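Local coordinates for protein epsin-3 (Saccharomyces cerevisiae, PDB 3ONK) that binds membranes rich in phosphatidylinositol-3,5-bisphosphate and helps recruit clathrin to the Golgi network and endosomes to form coated vesicles, at residues Thr10-Glu13 with Gly14-Arg17; Gln34-Gln37 with Gly38-Phe42; Glu47-Ser50 with Met51-Arg55; Asn91-Asn94 with Leu95-Leu99. All blocks are in the same frame, centred on the assembly; numbering follows the deposited sequence.

Overall arrangement
All four contacts are local ones, between side chains a helical turn apart, in a single chain. Contacts 1, 2 and 3 form a connected group: the centre of contact 1 is about 11 Å from that of contact 2 and about 10 Å from that of contact 3. K15 O packs 3.7 Å from I35 CD1, joining contacts 1 and 2; T10 OG1 lies 2.6 Å from E47 OE2, joining 1 and 3; I48 CD1 packs 3.3 Å from I35 O, joining 2 and 3. Contact 4 meets the group through F53, whose CB is 3.6 Å from L95 CD1; the nearest atoms of contact 4 remain about 13 Å from contact 1. Helix 42-57 is therefore the shared element.

Contact 1 (Thr10-Glu13 with Gly14-Arg17); sequences TEME and GKVR
The carbonyl oxygen of T10 takes the shortest hydrogen bond of this turn, from G14 N at 2.8 Å. K15, V16 and R17 follow with the same i to i+4 pattern onto E11 O, M12 O and E13 O, so regular helix is established at once. Two reciprocal side-chain bonds close the start of the first turn: T10 OG1 accepts from E13 N at 3.3 Å, and E13 OE1 accepts from T10 N at 2.9 Å. The latter donor comes from above the carboxylate, 40° out of its plane. E13 can reach back because its CG stands opposite the carbonyl carbon and beside its own N (chi1 -67°), with the chain extended beyond. T10 OG1 is also hydrogen-bonded to E47, which ties the cap to helix 42-57. On another flank E11 and K15 run side by side, their OE1 and NZ forming a long salt bridge of 3.8 Å. The buried V16 sets CG2 3.4 Å from M12 O and packs on M51, while M12 touches I35 of helix 29-38. Reciprocal bonds between T10 and E13 define a capping box, here at the N-terminus of helix 11-19 in the ENTH domain.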
ATOM      1  N   THR A  10      -1.831  16.013   8.747  1.00 24.73           N
ATOM      2  CA  THR A  10      -0.706  16.765   8.213  1.00 25.99           C
ATOM      3  C   THR A  10      -0.750  16.652   6.682  1.00 23.00           C
ATOM      4  O   THR A  10      -1.506  15.846   6.116  1.00 21.22           O
ATOM      5  CB  THR A  10       0.646  16.217   8.705  1.00 23.30           C
ATOM      6  OG1 THR A  10       0.820  14.893   8.192  1.00 23.10           O
ATOM      7  CG2 THR A  10       0.703  16.172  10.235  1.00 23.32           C
ATOM      8  N   GLU A  11       0.061  17.466   6.024  1.00 16.41           N
ATOM      9  CA  GLU A  11       0.148  17.468   4.571  1.00 23.91           C
ATOM     10  C   GLU A  11       0.375  16.066   4.037  1.00 21.69           C
ATOM     11  O   GLU A  11      -0.290  15.642   3.094  1.00 22.29           O
ATOM     12  CB  GLU A  11       1.304  18.343   4.111  1.00 22.86           C
ATOM     13  CG  GLU A  11       0.930  19.741   3.720  1.00 31.17           C
ATOM     14  CD  GLU A  11       2.025  20.377   2.897  1.00 40.91           C
ATOM     15  OE1 GLU A  11       2.246  19.936   1.736  1.00 39.15           O
ATOM     16  OE2 GLU A  11       2.680  21.297   3.424  1.00 35.40           O
ATOM     17  N   MET A  12       1.323  15.355   4.641  1.00 20.24           N
ATOM     18  CA  MET A  12       1.660  14.010   4.174  1.00 23.95           C
ATOM     19  C   MET A  12       0.545  12.999   4.461  1.00 22.76           C
ATOM     20  O   MET A  12       0.267  12.125   3.647  1.00 21.43           O
ATOM     21  CB  MET A  12       2.995  13.542   4.760  1.00 25.14           C
ATOM     22  CG  MET A  12       3.464  12.170   4.266  1.00 22.88           C
ATOM     23  SD  MET A  12       3.640  12.044   2.470  1.00 23.28           S
ATOM     24  CE  MET A  12       4.912  13.246   2.106  1.00 14.66           C
ATOM     25  N   GLU A  13      -0.081  13.102   5.624  1.00 20.69           N
ATOM     26  CA  GLU A  13      -1.207  12.228   5.941  1.00 20.94           C
ATOM     27  C   GLU A  13      -2.367  12.518   4.985  1.00 22.88           C
ATOM     28  O   GLU A  13      -3.137  11.620   4.637  1.00 25.01           O
ATOM     29  CB  GLU A  13      -1.652  12.411   7.395  1.00 20.19           C
ATOM     30  CG  GLU A  13      -0.632  11.936   8.404  1.00 20.22           C
ATOM     31  CD  GLU A  13      -0.902  12.441   9.810  1.00 26.23           C
ATOM     32  OE1 GLU A  13      -1.740  13.353   9.981  1.00 20.81           O
ATOM     33  OE2 GLU A  13      -0.271  11.917  10.749  1.00 27.69           O
ATOM     34  N   GLY A  14      -2.470  13.769   4.542  1.00 20.54           N
ATOM     35  CA  GLY A  14      -3.472  14.149   3.562  1.00 18.07           C
ATOM     36  C   GLY A  14      -3.192  13.534   2.192  1.00 24.66           C
ATOM     37  O   GLY A  14      -4.108  13.139   1.474  1.00 21.27           O
ATOM     38  N   LYS A  15      -1.920  13.473   1.816  1.00 19.19           N
ATOM     39  CA  LYS A  15      -1.545  12.888   0.544  1.00 22.92           C
ATOM     40  C   LYS A  15      -1.886  11.396   0.538  1.00 21.87           C
ATOM     41  O   LYS A  15      -2.489  10.891  -0.416  1.00 24.71           O
ATOM     42  CB  LYS A  15      -0.055  13.110   0.278  1.00 22.60           C
ATOM     43  CG  LYS A  15       0.302  14.524  -0.146  1.00 19.85           C
ATOM     44  CD  LYS A  15       1.762  14.603  -0.591  1.00 20.93           C
ATOM     45  CE  LYS A  15       2.047  15.864  -1.380  1.00 20.99           C
ATOM     46  NZ  LYS A  15       1.634  17.076  -0.645  1.00 25.23           N
ATOM     47  N   VAL A  16      -1.516  10.700   1.612  1.00 21.01           N
ATOM     48  CA  VAL A  16      -1.847   9.286   1.754  1.00 22.00           C
ATOM     49  C   VAL A  16      -3.357   9.071   1.760  1.00 22.36           C
ATOM     50  O   VAL A  16      -3.862   8.140   1.129  1.00 18.92           O
ATOM     51  CB  VAL A  16      -1.254   8.674   3.042  1.00 20.47           C
ATOM     52  CG1 VAL A  16      -1.653   7.205   3.151  1.00 19.77           C
ATOM     53  CG2 VAL A  16       0.248   8.810   3.041  1.00 19.91           C
ATOM     54  N   ARG A  17      -4.078   9.935   2.473  1.00 22.33           N
ATOM     55  CA  ARG A  17      -5.539   9.856   2.485  1.00 24.54           C
ATOM     56  C   ARG A  17      -6.112   9.940   1.075  1.00 22.36           C
ATOM     57  O   ARG A  17      -6.953   9.120   0.694  1.00 21.05           O
ATOM     58  CB  ARG A  17      -6.153  10.942   3.382  1.00 26.88           C
ATOM     59  CG  ARG A  17      -6.092  10.621   4.862  1.00 33.22           C
ATOM     60  CD  ARG A  17      -6.977  11.553   5.685  1.00 35.61           C
ATOM     61  NE  ARG A  17      -8.254  10.939   6.054  1.00 45.64           N
ATOM     62  CZ  ARG A  17      -9.429  11.283   5.532  1.00 51.43           C
ATOM     63  NH1 ARG A  17     -10.542  10.672   5.931  1.00 45.15           N
ATOM     64  NH2 ARG A  17      -9.494  12.242   4.614  1.00 47.42           N
TER

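Contact 2 (Gln34-Gln37 with Gly38-Phe42); sequences QISQ and GTYNF
From S36 to Y40 the backbone bonds tighten to i to i+3, with T39 N donating to S36 O at 3.0 Å and Y40 N to Q37 O at 3.1 Å. A type I beta turn from G38 to N41 then carries the chain from helix 29-38 to helix 42-57 of the ENTH domain, with N41 in the N-cap position. S36 O is gripped twice by T39. T39 OG1 donates to it in the carbonyl plane, at a modelled distance of 2.5 Å, unusually short, while T39 N approaches from above that plane, 61° out of it. The hydroxyl's share of this hold depends on chi1 of 69°, which sets OG1 between the backbone N and the carbonyl carbon of T39. The same OG1 is hydrogen-bonded to S82 N, linking the turn to a more distant part of the chain. A valine in place of T39 would probably leave S82 N without this acceptor and take the hydroxyl donor from S36 O. T39 also touches I48. Y40 sends its OH to a hydrogen bond with H80 O. Its ring folds back beside the turn: Q37 O sits at the ring edge, in plane, 3.7 Å from CD2.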
ATOM      1  N   GLN A  34       5.449  11.409  -4.577  1.00 17.63           N
ATOM      2  CA  GLN A  34       5.500  12.423  -3.513  1.00 16.93           C
ATOM      3  C   GLN A  34       5.501  11.745  -2.151  1.00 21.47           C
ATOM      4  O   GLN A  34       6.255  12.116  -1.249  1.00 23.00           O
ATOM      5  CB  GLN A  34       4.329  13.411  -3.630  1.00 16.66           C
ATOM      6  CG  GLN A  34       4.500  14.448  -4.761  1.00 20.68           C
ATOM      7  CD  GLN A  34       3.254  15.307  -4.979  1.00 25.19           C
ATOM      8  OE1 GLN A  34       2.133  14.816  -4.880  1.00 20.67           O
ATOM      9  NE2 GLN A  34       3.451  16.584  -5.298  1.00 23.73           N
ATOM     10  N   ILE A  35       4.654  10.730  -2.006  1.00 17.86           N
ATOM     11  CA  ILE A  35       4.564  10.012  -0.752  1.00 19.27           C
ATOM     12  C   ILE A  35       5.844   9.206  -0.495  1.00 18.45           C
ATOM     13  O   ILE A  35       6.344   9.129   0.633  1.00 19.07           O
ATOM     14  CB  ILE A  35       3.311   9.118  -0.732  1.00 17.55           C
ATOM     15  CG1 ILE A  35       2.049   9.996  -0.643  1.00 17.11           C
ATOM     16  CG2 ILE A  35       3.376   8.173   0.425  1.00 17.27           C
ATOM     17  CD1 ILE A  35       0.785   9.309  -1.146  1.00 16.86           C
ATOM     18  N   SER A  36       6.373   8.611  -1.556  1.00 18.25           N
ATOM     19  CA  SER A  36       7.641   7.918  -1.482  1.00 17.89           C
ATOM     20  C   SER A  36       8.725   8.838  -0.921  1.00 21.72           C
ATOM     21  O   SER A  36       9.516   8.422  -0.079  1.00 25.55           O
ATOM     22  CB  SER A  36       8.031   7.373  -2.865  1.00 15.63           C
ATOM     23  OG  SER A  36       9.250   6.674  -2.796  1.00 20.93           O
ATOM     24  N   GLN A  37       8.756  10.087  -1.380  1.00 19.87           N
ATOM     25  CA  GLN A  37       9.718  11.060  -0.860  1.00 20.71           C
ATOM     26  C   GLN A  37       9.601  11.205   0.659  1.00 21.16           C
ATOM     27  O   GLN A  37      10.608  11.374   1.346  1.00 24.42           O
ATOM     28  CB  GLN A  37       9.556  12.440  -1.517  1.00 22.16           C
ATOM     29  CG  GLN A  37       9.537  12.440  -3.034  1.00 21.48           C
ATOM     30  CD  GLN A  37      10.787  11.856  -3.643  1.00 26.73           C
ATOM     31  OE1 GLN A  37      10.731  10.856  -4.359  1.00 30.68           O
ATOM     32  NE2 GLN A  37      11.927  12.480  -3.369  1.00 27.32           N
ATOM     33  N   GLY A  38       8.376  11.140   1.174  1.00 19.27           N
ATOM     34  CA  GLY A  38       8.136  11.282   2.593  1.00 17.23           C
ATOM     35  C   GLY A  38       8.670  10.127   3.434  1.00 20.86           C
ATOM     36  O   GLY A  38       8.853  10.288   4.638  1.00 19.13           O
ATOM     37  N   THR A  39       8.918   8.972   2.803  1.00 20.39           N
ATOM     38  CA  THR A  39       9.524   7.822   3.482  1.00 21.94           C
ATOM     39  C   THR A  39      10.993   8.027   3.800  1.00 19.07           C
ATOM     40  O   THR A  39      11.591   7.216   4.499  1.00 21.94           O
ATOM     41  CB  THR A  39       9.415   6.501   2.662  1.00 24.95           C
ATOM     42  OG1 THR A  39      10.258   6.573   1.504  1.00 17.86           O
ATOM     43  CG2 THR A  39       7.973   6.210   2.246  1.00 20.02           C
ATOM     44  N   TYR A  40      11.583   9.102   3.286  1.00 19.20           N
ATOM     45  CA  TYR A  40      12.991   9.375   3.551  1.00 21.26           C
ATOM     46  C   TYR A  40      13.245  10.277   4.759  1.00 24.42           C
ATOM     47  O   TYR A  40      14.381  10.713   5.002  1.00 21.31           O
ATOM     48  CB  TYR A  40      13.662   9.928   2.306  1.00 20.42           C
ATOM     49  CG  TYR A  40      13.837   8.861   1.253  1.00 22.22           C
ATOM     50  CD1 TYR A  40      14.970   8.055   1.243  1.00 20.39           C
ATOM     51  CD2 TYR A  40      12.858   8.633   0.296  1.00 23.70           C
ATOM     52  CE1 TYR A  40      15.139   7.085   0.302  1.00 17.93           C
ATOM     53  CE2 TYR A  40      13.024   7.649  -0.664  1.00 25.64           C
ATOM     54  CZ  TYR A  40      14.173   6.875  -0.644  1.00 21.68           C
ATOM     55  OH  TYR A  40      14.362   5.885  -1.580  1.00 28.65           O
ATOM     56  N   ASN A  41      12.186  10.579   5.502  1.00 19.38           N
ATOM     57  CA  ASN A  41      12.364  11.197   6.816  1.00 26.54           C
ATOM     58  C   ASN A  41      11.508  10.532   7.871  1.00 23.59           C
ATOM     59  O   ASN A  41      10.433  10.018   7.591  1.00 24.14           O
ATOM     60  CB  ASN A  41      12.202  12.723   6.796  1.00 24.34           C
ATOM     61  CG  ASN A  41      10.783  13.169   6.494  1.00 27.91           C
ATOM     62  OD1 ASN A  41      10.375  13.249   5.332  1.00 27.84           O
ATOM     63  ND2 ASN A  41      10.034  13.498   7.542  1.00 29.06           N
ATOM     64  N   PHE A  42      12.023  10.503   9.084  1.00 27.97           N
ATOM     65  CA  PHE A  42      11.435   9.697  10.135  1.00 27.16           C
ATOM     66  C   PHE A  42       9.970  10.061  10.389  1.00 25.18           C
ATOM     67  O   PHE A  42       9.097   9.190  10.359  1.00 30.23           O
ATOM     68  CB  PHE A  42      12.277   9.830  11.406  1.00 24.25           C
ATOM     69  CG  PHE A  42      11.808   8.974  12.544  1.00 29.82           C
ATOM     70  CD1 PHE A  42      11.190   7.762  12.302  1.00 21.33           C
ATOM     71  CD2 PHE A  42      12.010   9.379  13.860  1.00 26.80           C
ATOM     72  CE1 PHE A  42      10.764   6.972  13.344  1.00 29.82           C
ATOM     73  CE2 PHE A  42      11.581   8.604  14.905  1.00 24.55           C
ATOM     74  CZ  PHE A  42      10.962   7.394  14.658  1.00 30.96           C
TER

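Contact 3 (Glu47-Ser50 with Met51-Arg55); sequences EILS and MIFRR
F53 brings one corner of its ring against L49: CE2 lies 3.9 Å from L49 CD1 and equally near L49 CG, the two side chains crossing at a slant. F53 CD2 is 3.4 Å from L49 O, the carbonyl that also accepts F53 N at 3.2 Å. Beside this pair, I48 and I52 lie side by side and point the same way, with CG2 of I48 4.1 Å from CD1 of I52. On another flank the aliphatic part of R54 runs extended past S50, and its CG comes closest to S50 O, at 2.9 Å. M51 turns its CG opposite its own carbonyl carbon (chi1 -65°), which brings M51 CG to 3.1 Å from E47 O, and the chain then bends toward V16 and R17.

Further out, L49 is backed by F85 and D88, and I52 by L73, L74 and L77 of helix 64-80. The F53 ring meets that of F56 with planes at about 65° and touches L74 and T89. Replacing F53 by an alanine removes the ring, which would probably open a gap between L49 and I96 and leave F56 without its partner ring. The polar ends are held elsewhere, E47 OE2 by T10 OG1 and S50 OG by E46 O. Helix 42-57 is thus amphipathic, joining its neighbours chiefly through apolar side chains while E47 serves the cap of helix 11-19 and S50 its own backbone.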
ATOM      1  N   GLU A  47       4.114   8.784   9.730  1.00 23.65           N
ATOM      2  CA  GLU A  47       2.790   9.293   9.332  1.00 24.87           C
ATOM      3  C   GLU A  47       2.171   8.441   8.246  1.00 24.31           C
ATOM      4  O   GLU A  47       0.989   8.098   8.305  1.00 24.35           O
ATOM      5  CB  GLU A  47       2.878  10.736   8.836  1.00 23.50           C
ATOM      6  CG  GLU A  47       3.207  11.723   9.919  1.00 22.15           C
ATOM      7  CD  GLU A  47       3.330  13.140   9.407  1.00 24.73           C
ATOM      8  OE1 GLU A  47       3.816  13.980  10.182  1.00 32.51           O
ATOM      9  OE2 GLU A  47       2.956  13.420   8.242  1.00 23.14           O
ATOM     10  N   ILE A  48       2.987   8.102   7.256  1.00 21.91           N
ATOM     11  CA  ILE A  48       2.551   7.319   6.099  1.00 22.21           C
ATOM     12  C   ILE A  48       2.142   5.929   6.543  1.00 24.43           C
ATOM     13  O   ILE A  48       1.120   5.405   6.117  1.00 25.06           O
ATOM     14  CB  ILE A  48       3.699   7.186   5.056  1.00 26.53           C
ATOM     15  CG1 ILE A  48       4.091   8.558   4.495  1.00 25.47           C
ATOM     16  CG2 ILE A  48       3.311   6.267   3.931  1.00 19.40           C
ATOM     17  CD1 ILE A  48       5.403   8.533   3.743  1.00 22.14           C
ATOM     18  N   LEU A  49       2.963   5.345   7.408  1.00 25.13           N
ATOM     19  CA  LEU A  49       2.730   4.019   7.962  1.00 28.97           C
ATOM     20  C   LEU A  49       1.362   3.900   8.656  1.00 26.53           C
ATOM     21  O   LEU A  49       0.542   3.053   8.301  1.00 31.97           O
ATOM     22  CB  LEU A  49       3.845   3.714   8.967  1.00 30.31           C
ATOM     23  CG  LEU A  49       4.283   2.267   9.160  1.00 36.24           C
ATOM     24  CD1 LEU A  49       5.119   1.804   7.962  1.00 28.93           C
ATOM     25  CD2 LEU A  49       5.060   2.116  10.493  1.00 33.95           C
ATOM     26  N   SER A  50       1.140   4.738   9.667  1.00 26.46           N
ATOM     27  CA  SER A  50      -0.139   4.796  10.357  1.00 28.25           C
ATOM     28  C   SER A  50      -1.289   4.806   9.367  1.00 34.19           C
ATOM     29  O   SER A  50      -2.171   3.945   9.404  1.00 32.67           O
ATOM     30  CB  SER A  50      -0.221   6.068  11.182  1.00 27.49           C
ATOM     31  OG  SER A  50       0.980   6.260  11.903  1.00 35.33           O
ATOM     32  N   MET A  51      -1.257   5.791   8.479  1.00 25.07           N
ATOM     33  CA  MET A  51      -2.332   6.030   7.535  1.00 26.19           C
ATOM     34  C   MET A  51      -2.617   4.819   6.641  1.00 30.14           C
ATOM     35  O   MET A  51      -3.779   4.478   6.401  1.00 31.54           O
ATOM     36  CB  MET A  51      -1.999   7.253   6.677  1.00 26.41           C
ATOM     37  CG  MET A  51      -1.919   8.571   7.446  1.00 33.28           C
ATOM     38  SD  MET A  51      -3.484   9.083   8.187  1.00 36.95           S
ATOM     39  CE  MET A  51      -4.635   8.662   6.893  1.00 32.57           C
ATOM     40  N   ILE A  52      -1.562   4.171   6.150  1.00 22.81           N
ATOM     41  CA  ILE A  52      -1.744   3.071   5.207  1.00 23.82           C
ATOM     42  C   ILE A  52      -2.403   1.864   5.849  1.00 26.31           C
ATOM     43  O   ILE A  52      -3.265   1.234   5.248  1.00 25.37           O
ATOM     44  CB  ILE A  52      -0.426   2.606   4.555  1.00 25.38           C
ATOM     45  CG1 ILE A  52       0.041   3.609   3.500  1.00 25.26           C
ATOM     46  CG2 ILE A  52      -0.638   1.255   3.867  1.00 24.22           C
ATOM     47  CD1 ILE A  52       1.114   3.045   2.555  1.00 18.41           C
ATOM     48  N   PHE A  53      -1.999   1.537   7.074  1.00 27.66           N
ATOM     49  CA  PHE A  53      -2.521   0.331   7.711  1.00 27.98           C
ATOM     50  C   PHE A  53      -3.875   0.561   8.385  1.00 32.66           C
ATOM     51  O   PHE A  53      -4.648  -0.379   8.558  1.00 33.73           O
ATOM     52  CB  PHE A  53      -1.506  -0.272   8.676  1.00 25.04           C
ATOM     53  CG  PHE A  53      -0.241  -0.740   8.004  1.00 28.45           C
ATOM     54  CD1 PHE A  53      -0.297  -1.615   6.930  1.00 30.81           C
ATOM     55  CD2 PHE A  53       0.997  -0.320   8.453  1.00 27.91           C
ATOM     56  CE1 PHE A  53       0.862  -2.061   6.305  1.00 33.87           C
ATOM     57  CE2 PHE A  53       2.171  -0.760   7.827  1.00 31.84           C
ATOM     58  CZ  PHE A  53       2.098  -1.627   6.750  1.00 25.89           C
ATOM     59  N   ARG A  54      -4.166   1.808   8.753  1.00 32.43           N
ATOM     60  CA  ARG A  54      -5.493   2.148   9.259  1.00 33.50           C
ATOM     61  C   ARG A  54      -6.529   1.528   8.354  1.00 33.57           C
ATOM     62  O   ARG A  54      -7.563   1.054   8.802  1.00 36.01           O
ATOM     63  CB  ARG A  54      -5.700   3.661   9.317  1.00 33.29           C
ATOM     64  CG  ARG A  54      -4.869   4.326  10.398  1.00 41.69           C
ATOM     65  CD  ARG A  54      -5.221   5.786  10.606  1.00 45.91           C
ATOM     66  NE  ARG A  54      -4.373   6.359  11.647  1.00 48.84           N
ATOM     67  CZ  ARG A  54      -4.616   6.252  12.948  1.00 54.46           C
ATOM     68  NH1 ARG A  54      -5.695   5.601  13.374  1.00 56.36           N
ATOM     69  NH2 ARG A  54      -3.784   6.800  13.825  1.00 52.52           N
ATOM     70  N   ARG A  55      -6.227   1.525   7.063  1.00 41.29           N
ATOM     71  CA  ARG A  55      -7.142   0.998   6.065  1.00 41.94           C
ATOM     72  C   ARG A  55      -7.396  -0.509   6.239  1.00 47.49           C
ATOM     73  O   ARG A  55      -8.546  -0.957   6.199  1.00 49.62           O
ATOM     74  CB  ARG A  55      -6.623   1.324   4.661  1.00 39.91           C
ATOM     75  CG  ARG A  55      -7.363   2.481   3.987  1.00 40.57           C
ATOM     76  CD  ARG A  55      -7.362   3.750   4.848  1.00 52.82           C
ATOM     77  NE  ARG A  55      -6.385   4.739   4.387  1.00 49.24           N
ATOM     78  CZ  ARG A  55      -5.962   5.780   5.105  1.00 45.06           C
ATOM     79  NH1 ARG A  55      -6.426   5.984   6.341  1.00 34.22           N
ATOM     80  NH2 ARG A  55      -5.063   6.614   4.585  1.00 35.37           N
TER

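Contact 4 (Asn91-Asn94 with Leu95-Leu99); sequences NSIN and LIRIL
R97 starts its path with CB 3.3 Å from N94 O, and its CG then passes 3.0 Å from I93 O, the same oxygen that accepts R97 N at 2.8 Å. Chi1 of -70° turns CG away from the carbonyl carbon of R97, and the chain continues extended to NE, across I93. NE lies 3.6 Å from I93 CG2, and that methyl is 4.0 Å from CZ and 3.9 Å from NH1, set obliquely to the guanidinium. At the tip, NH2 makes a long, weak ion pair with E100. I93 thus sets a methyl against the NE end of the guanidinium, a van der Waals contact. Along the adjoining turn, I96 N donates to S92 O at 3.2 Å, and I96 CG1 comes equally close to that oxygen. S92 occupies the N-cap position, yet its side chain makes no capping bond. I96 packs on F53, V120 and L127, I93 also on L127, and L95 touches F53 and T57. R97 itself is exposed. This is a short amphipathic helix, 93-97, laid between helices 42-57 and 113-127 in the all-helical fold of the ENTH domain.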
ATOM      1  N   ASN A  91       7.710  -5.180  10.024  1.00 20.16           N
ATOM      2  CA  ASN A  91       7.219  -5.316  11.392  1.00 21.85           C
ATOM      3  C   ASN A  91       5.691  -5.461  11.478  1.00 25.11           C
ATOM      4  O   ASN A  91       5.142  -5.689  12.555  1.00 24.28           O
ATOM      5  CB  ASN A  91       7.693  -4.136  12.259  1.00 20.70           C
ATOM      6  CG  ASN A  91       9.208  -4.109  12.438  1.00 22.77           C
ATOM      7  OD1 ASN A  91       9.871  -5.134  12.315  1.00 21.49           O
ATOM      8  ND2 ASN A  91       9.759  -2.929  12.736  1.00 22.71           N
ATOM      9  N   SER A  92       5.022  -5.331  10.336  1.00 24.62           N
ATOM     10  CA  SER A  92       3.566  -5.391  10.257  1.00 25.20           C
ATOM     11  C   SER A  92       3.054  -6.474   9.306  1.00 25.59           C
ATOM     12  O   SER A  92       1.899  -6.413   8.894  1.00 25.00           O
ATOM     13  CB  SER A  92       3.009  -4.049   9.778  1.00 24.81           C
ATOM     14  OG  SER A  92       3.290  -2.997  10.678  1.00 27.58           O
ATOM     15  N   ILE A  93       3.905  -7.437   8.940  1.00 24.96           N
ATOM     16  CA  ILE A  93       3.513  -8.513   8.020  1.00 23.18           C
ATOM     17  C   ILE A  93       2.267  -9.222   8.541  1.00 27.91           C
ATOM     18  O   ILE A  93       1.366  -9.576   7.781  1.00 28.57           O
ATOM     19  CB  ILE A  93       4.626  -9.581   7.853  1.00 30.17           C
ATOM     20  CG1 ILE A  93       5.849  -9.003   7.147  1.00 34.47           C
ATOM     21  CG2 ILE A  93       4.125 -10.734   7.001  1.00 31.50           C
ATOM     22  CD1 ILE A  93       5.635  -8.805   5.641  1.00 33.01           C
ATOM     23  N   ASN A  94       2.239  -9.425   9.852  1.00 23.94           N
ATOM     24  CA  ASN A  94       1.110 -10.027  10.561  1.00 29.66           C
ATOM     25  C   ASN A  94      -0.235  -9.413  10.174  1.00 29.04           C
ATOM     26  O   ASN A  94      -1.173 -10.109   9.795  1.00 26.90           O
ATOM     27  CB  ASN A  94       1.342  -9.869  12.079  1.00 39.07           C
ATOM     28  CG  ASN A  94       2.271  -8.675  12.420  1.00 40.65           C
ATOM     29  OD1 ASN A  94       3.510  -8.806  12.424  1.00 30.72           O
ATOM     30  ND2 ASN A  94       1.670  -7.509  12.689  1.00 37.29           N
ATOM     31  N   LEU A  95      -0.304  -8.094  10.288  1.00 28.87           N
ATOM     32  CA  LEU A  95      -1.499  -7.320   9.995  1.00 28.66           C
ATOM     33  C   LEU A  95      -1.845  -7.404   8.504  1.00 30.46           C
ATOM     34  O   LEU A  95      -3.013  -7.461   8.133  1.00 28.23           O
ATOM     35  CB  LEU A  95      -1.263  -5.863  10.412  1.00 25.15           C
ATOM     36  CG  LEU A  95      -2.394  -4.854  10.663  1.00 27.00           C
ATOM     37  CD1 LEU A  95      -2.061  -3.537   9.981  1.00 28.36           C
ATOM     38  CD2 LEU A  95      -3.769  -5.351  10.221  1.00 30.47           C
ATOM     39  N   ILE A  96      -0.824  -7.406   7.656  1.00 23.07           N
ATOM     40  CA  ILE A  96      -1.036  -7.453   6.217  1.00 24.33           C
ATOM     41  C   ILE A  96      -1.647  -8.795   5.830  1.00 31.93           C
ATOM     42  O   ILE A  96      -2.558  -8.859   4.983  1.00 25.20           O
ATOM     43  CB  ILE A  96       0.290  -7.221   5.467  1.00 26.40           C
ATOM     44  CG1 ILE A  96       0.892  -5.869   5.865  1.00 22.14           C
ATOM     45  CG2 ILE A  96       0.102  -7.327   3.961  1.00 25.85           C
ATOM     46  CD1 ILE A  96       2.242  -5.594   5.242  1.00 23.96           C
ATOM     47  N   ARG A  97      -1.147  -9.852   6.479  1.00 29.93           N
ATOM     48  CA  ARG A  97      -1.600 -11.227   6.268  1.00 30.99           C
ATOM     49  C   ARG A  97      -3.104 -11.380   6.439  1.00 29.19           C
ATOM     50  O   ARG A  97      -3.726 -12.232   5.807  1.00 25.60           O
ATOM     51  CB  ARG A  97      -0.882 -12.192   7.229  1.00 29.21           C
ATOM     52  CG  ARG A  97       0.600 -12.392   6.935  1.00 34.20           C
ATOM     53  CD  ARG A  97       1.107 -13.788   7.365  1.00 39.87           C
ATOM     54  NE  ARG A  97       2.548 -13.921   7.154  1.00 32.84           N
ATOM     55  CZ  ARG A  97       3.105 -14.440   6.063  1.00 38.97           C
ATOM     56  NH1 ARG A  97       4.424 -14.502   5.968  1.00 43.42           N
ATOM     57  NH2 ARG A  97       2.349 -14.904   5.074  1.00 39.95           N
ATOM     58  N   ILE A  98      -3.686 -10.564   7.307  1.00 26.91           N
ATOM     59  CA  ILE A  98      -5.123 -10.628   7.539  1.00 26.94           C
ATOM     60  C   ILE A  98      -5.881 -10.545   6.215  1.00 31.46           C
ATOM     61  O   ILE A  98      -6.916 -11.182   6.054  1.00 32.10           O
ATOM     62  CB  ILE A  98      -5.605  -9.495   8.492  1.00 32.29           C
ATOM     63  CG1 ILE A  98      -7.031  -9.756   8.971  1.00 42.59           C
ATOM     64  CG2 ILE A  98      -5.559  -8.137   7.810  1.00 31.20           C
ATOM     65  CD1 ILE A  98      -7.653  -8.560   9.685  1.00 43.10           C
ATOM     66  N   LEU A  99      -5.352  -9.774   5.263  1.00 26.02           N
ATOM     67  CA  LEU A  99      -6.058  -9.529   4.001  1.00 24.93           C
ATOM     68  C   LEU A  99      -6.089 -10.745   3.096  1.00 26.91           C
ATOM     69  O   LEU A  99      -6.814 -10.758   2.098  1.00 26.55           O
ATOM     70  CB  LEU A  99      -5.451  -8.337   3.248  1.00 24.55           C
ATOM     71  CG  LEU A  99      -5.677  -6.990   3.938  1.00 28.04           C
ATOM     72  CD1 LEU A  99      -5.071  -5.837   3.118  1.00 24.30           C
ATOM     73  CD2 LEU A  99      -7.166  -6.776   4.182  1.00 26.46           C
TER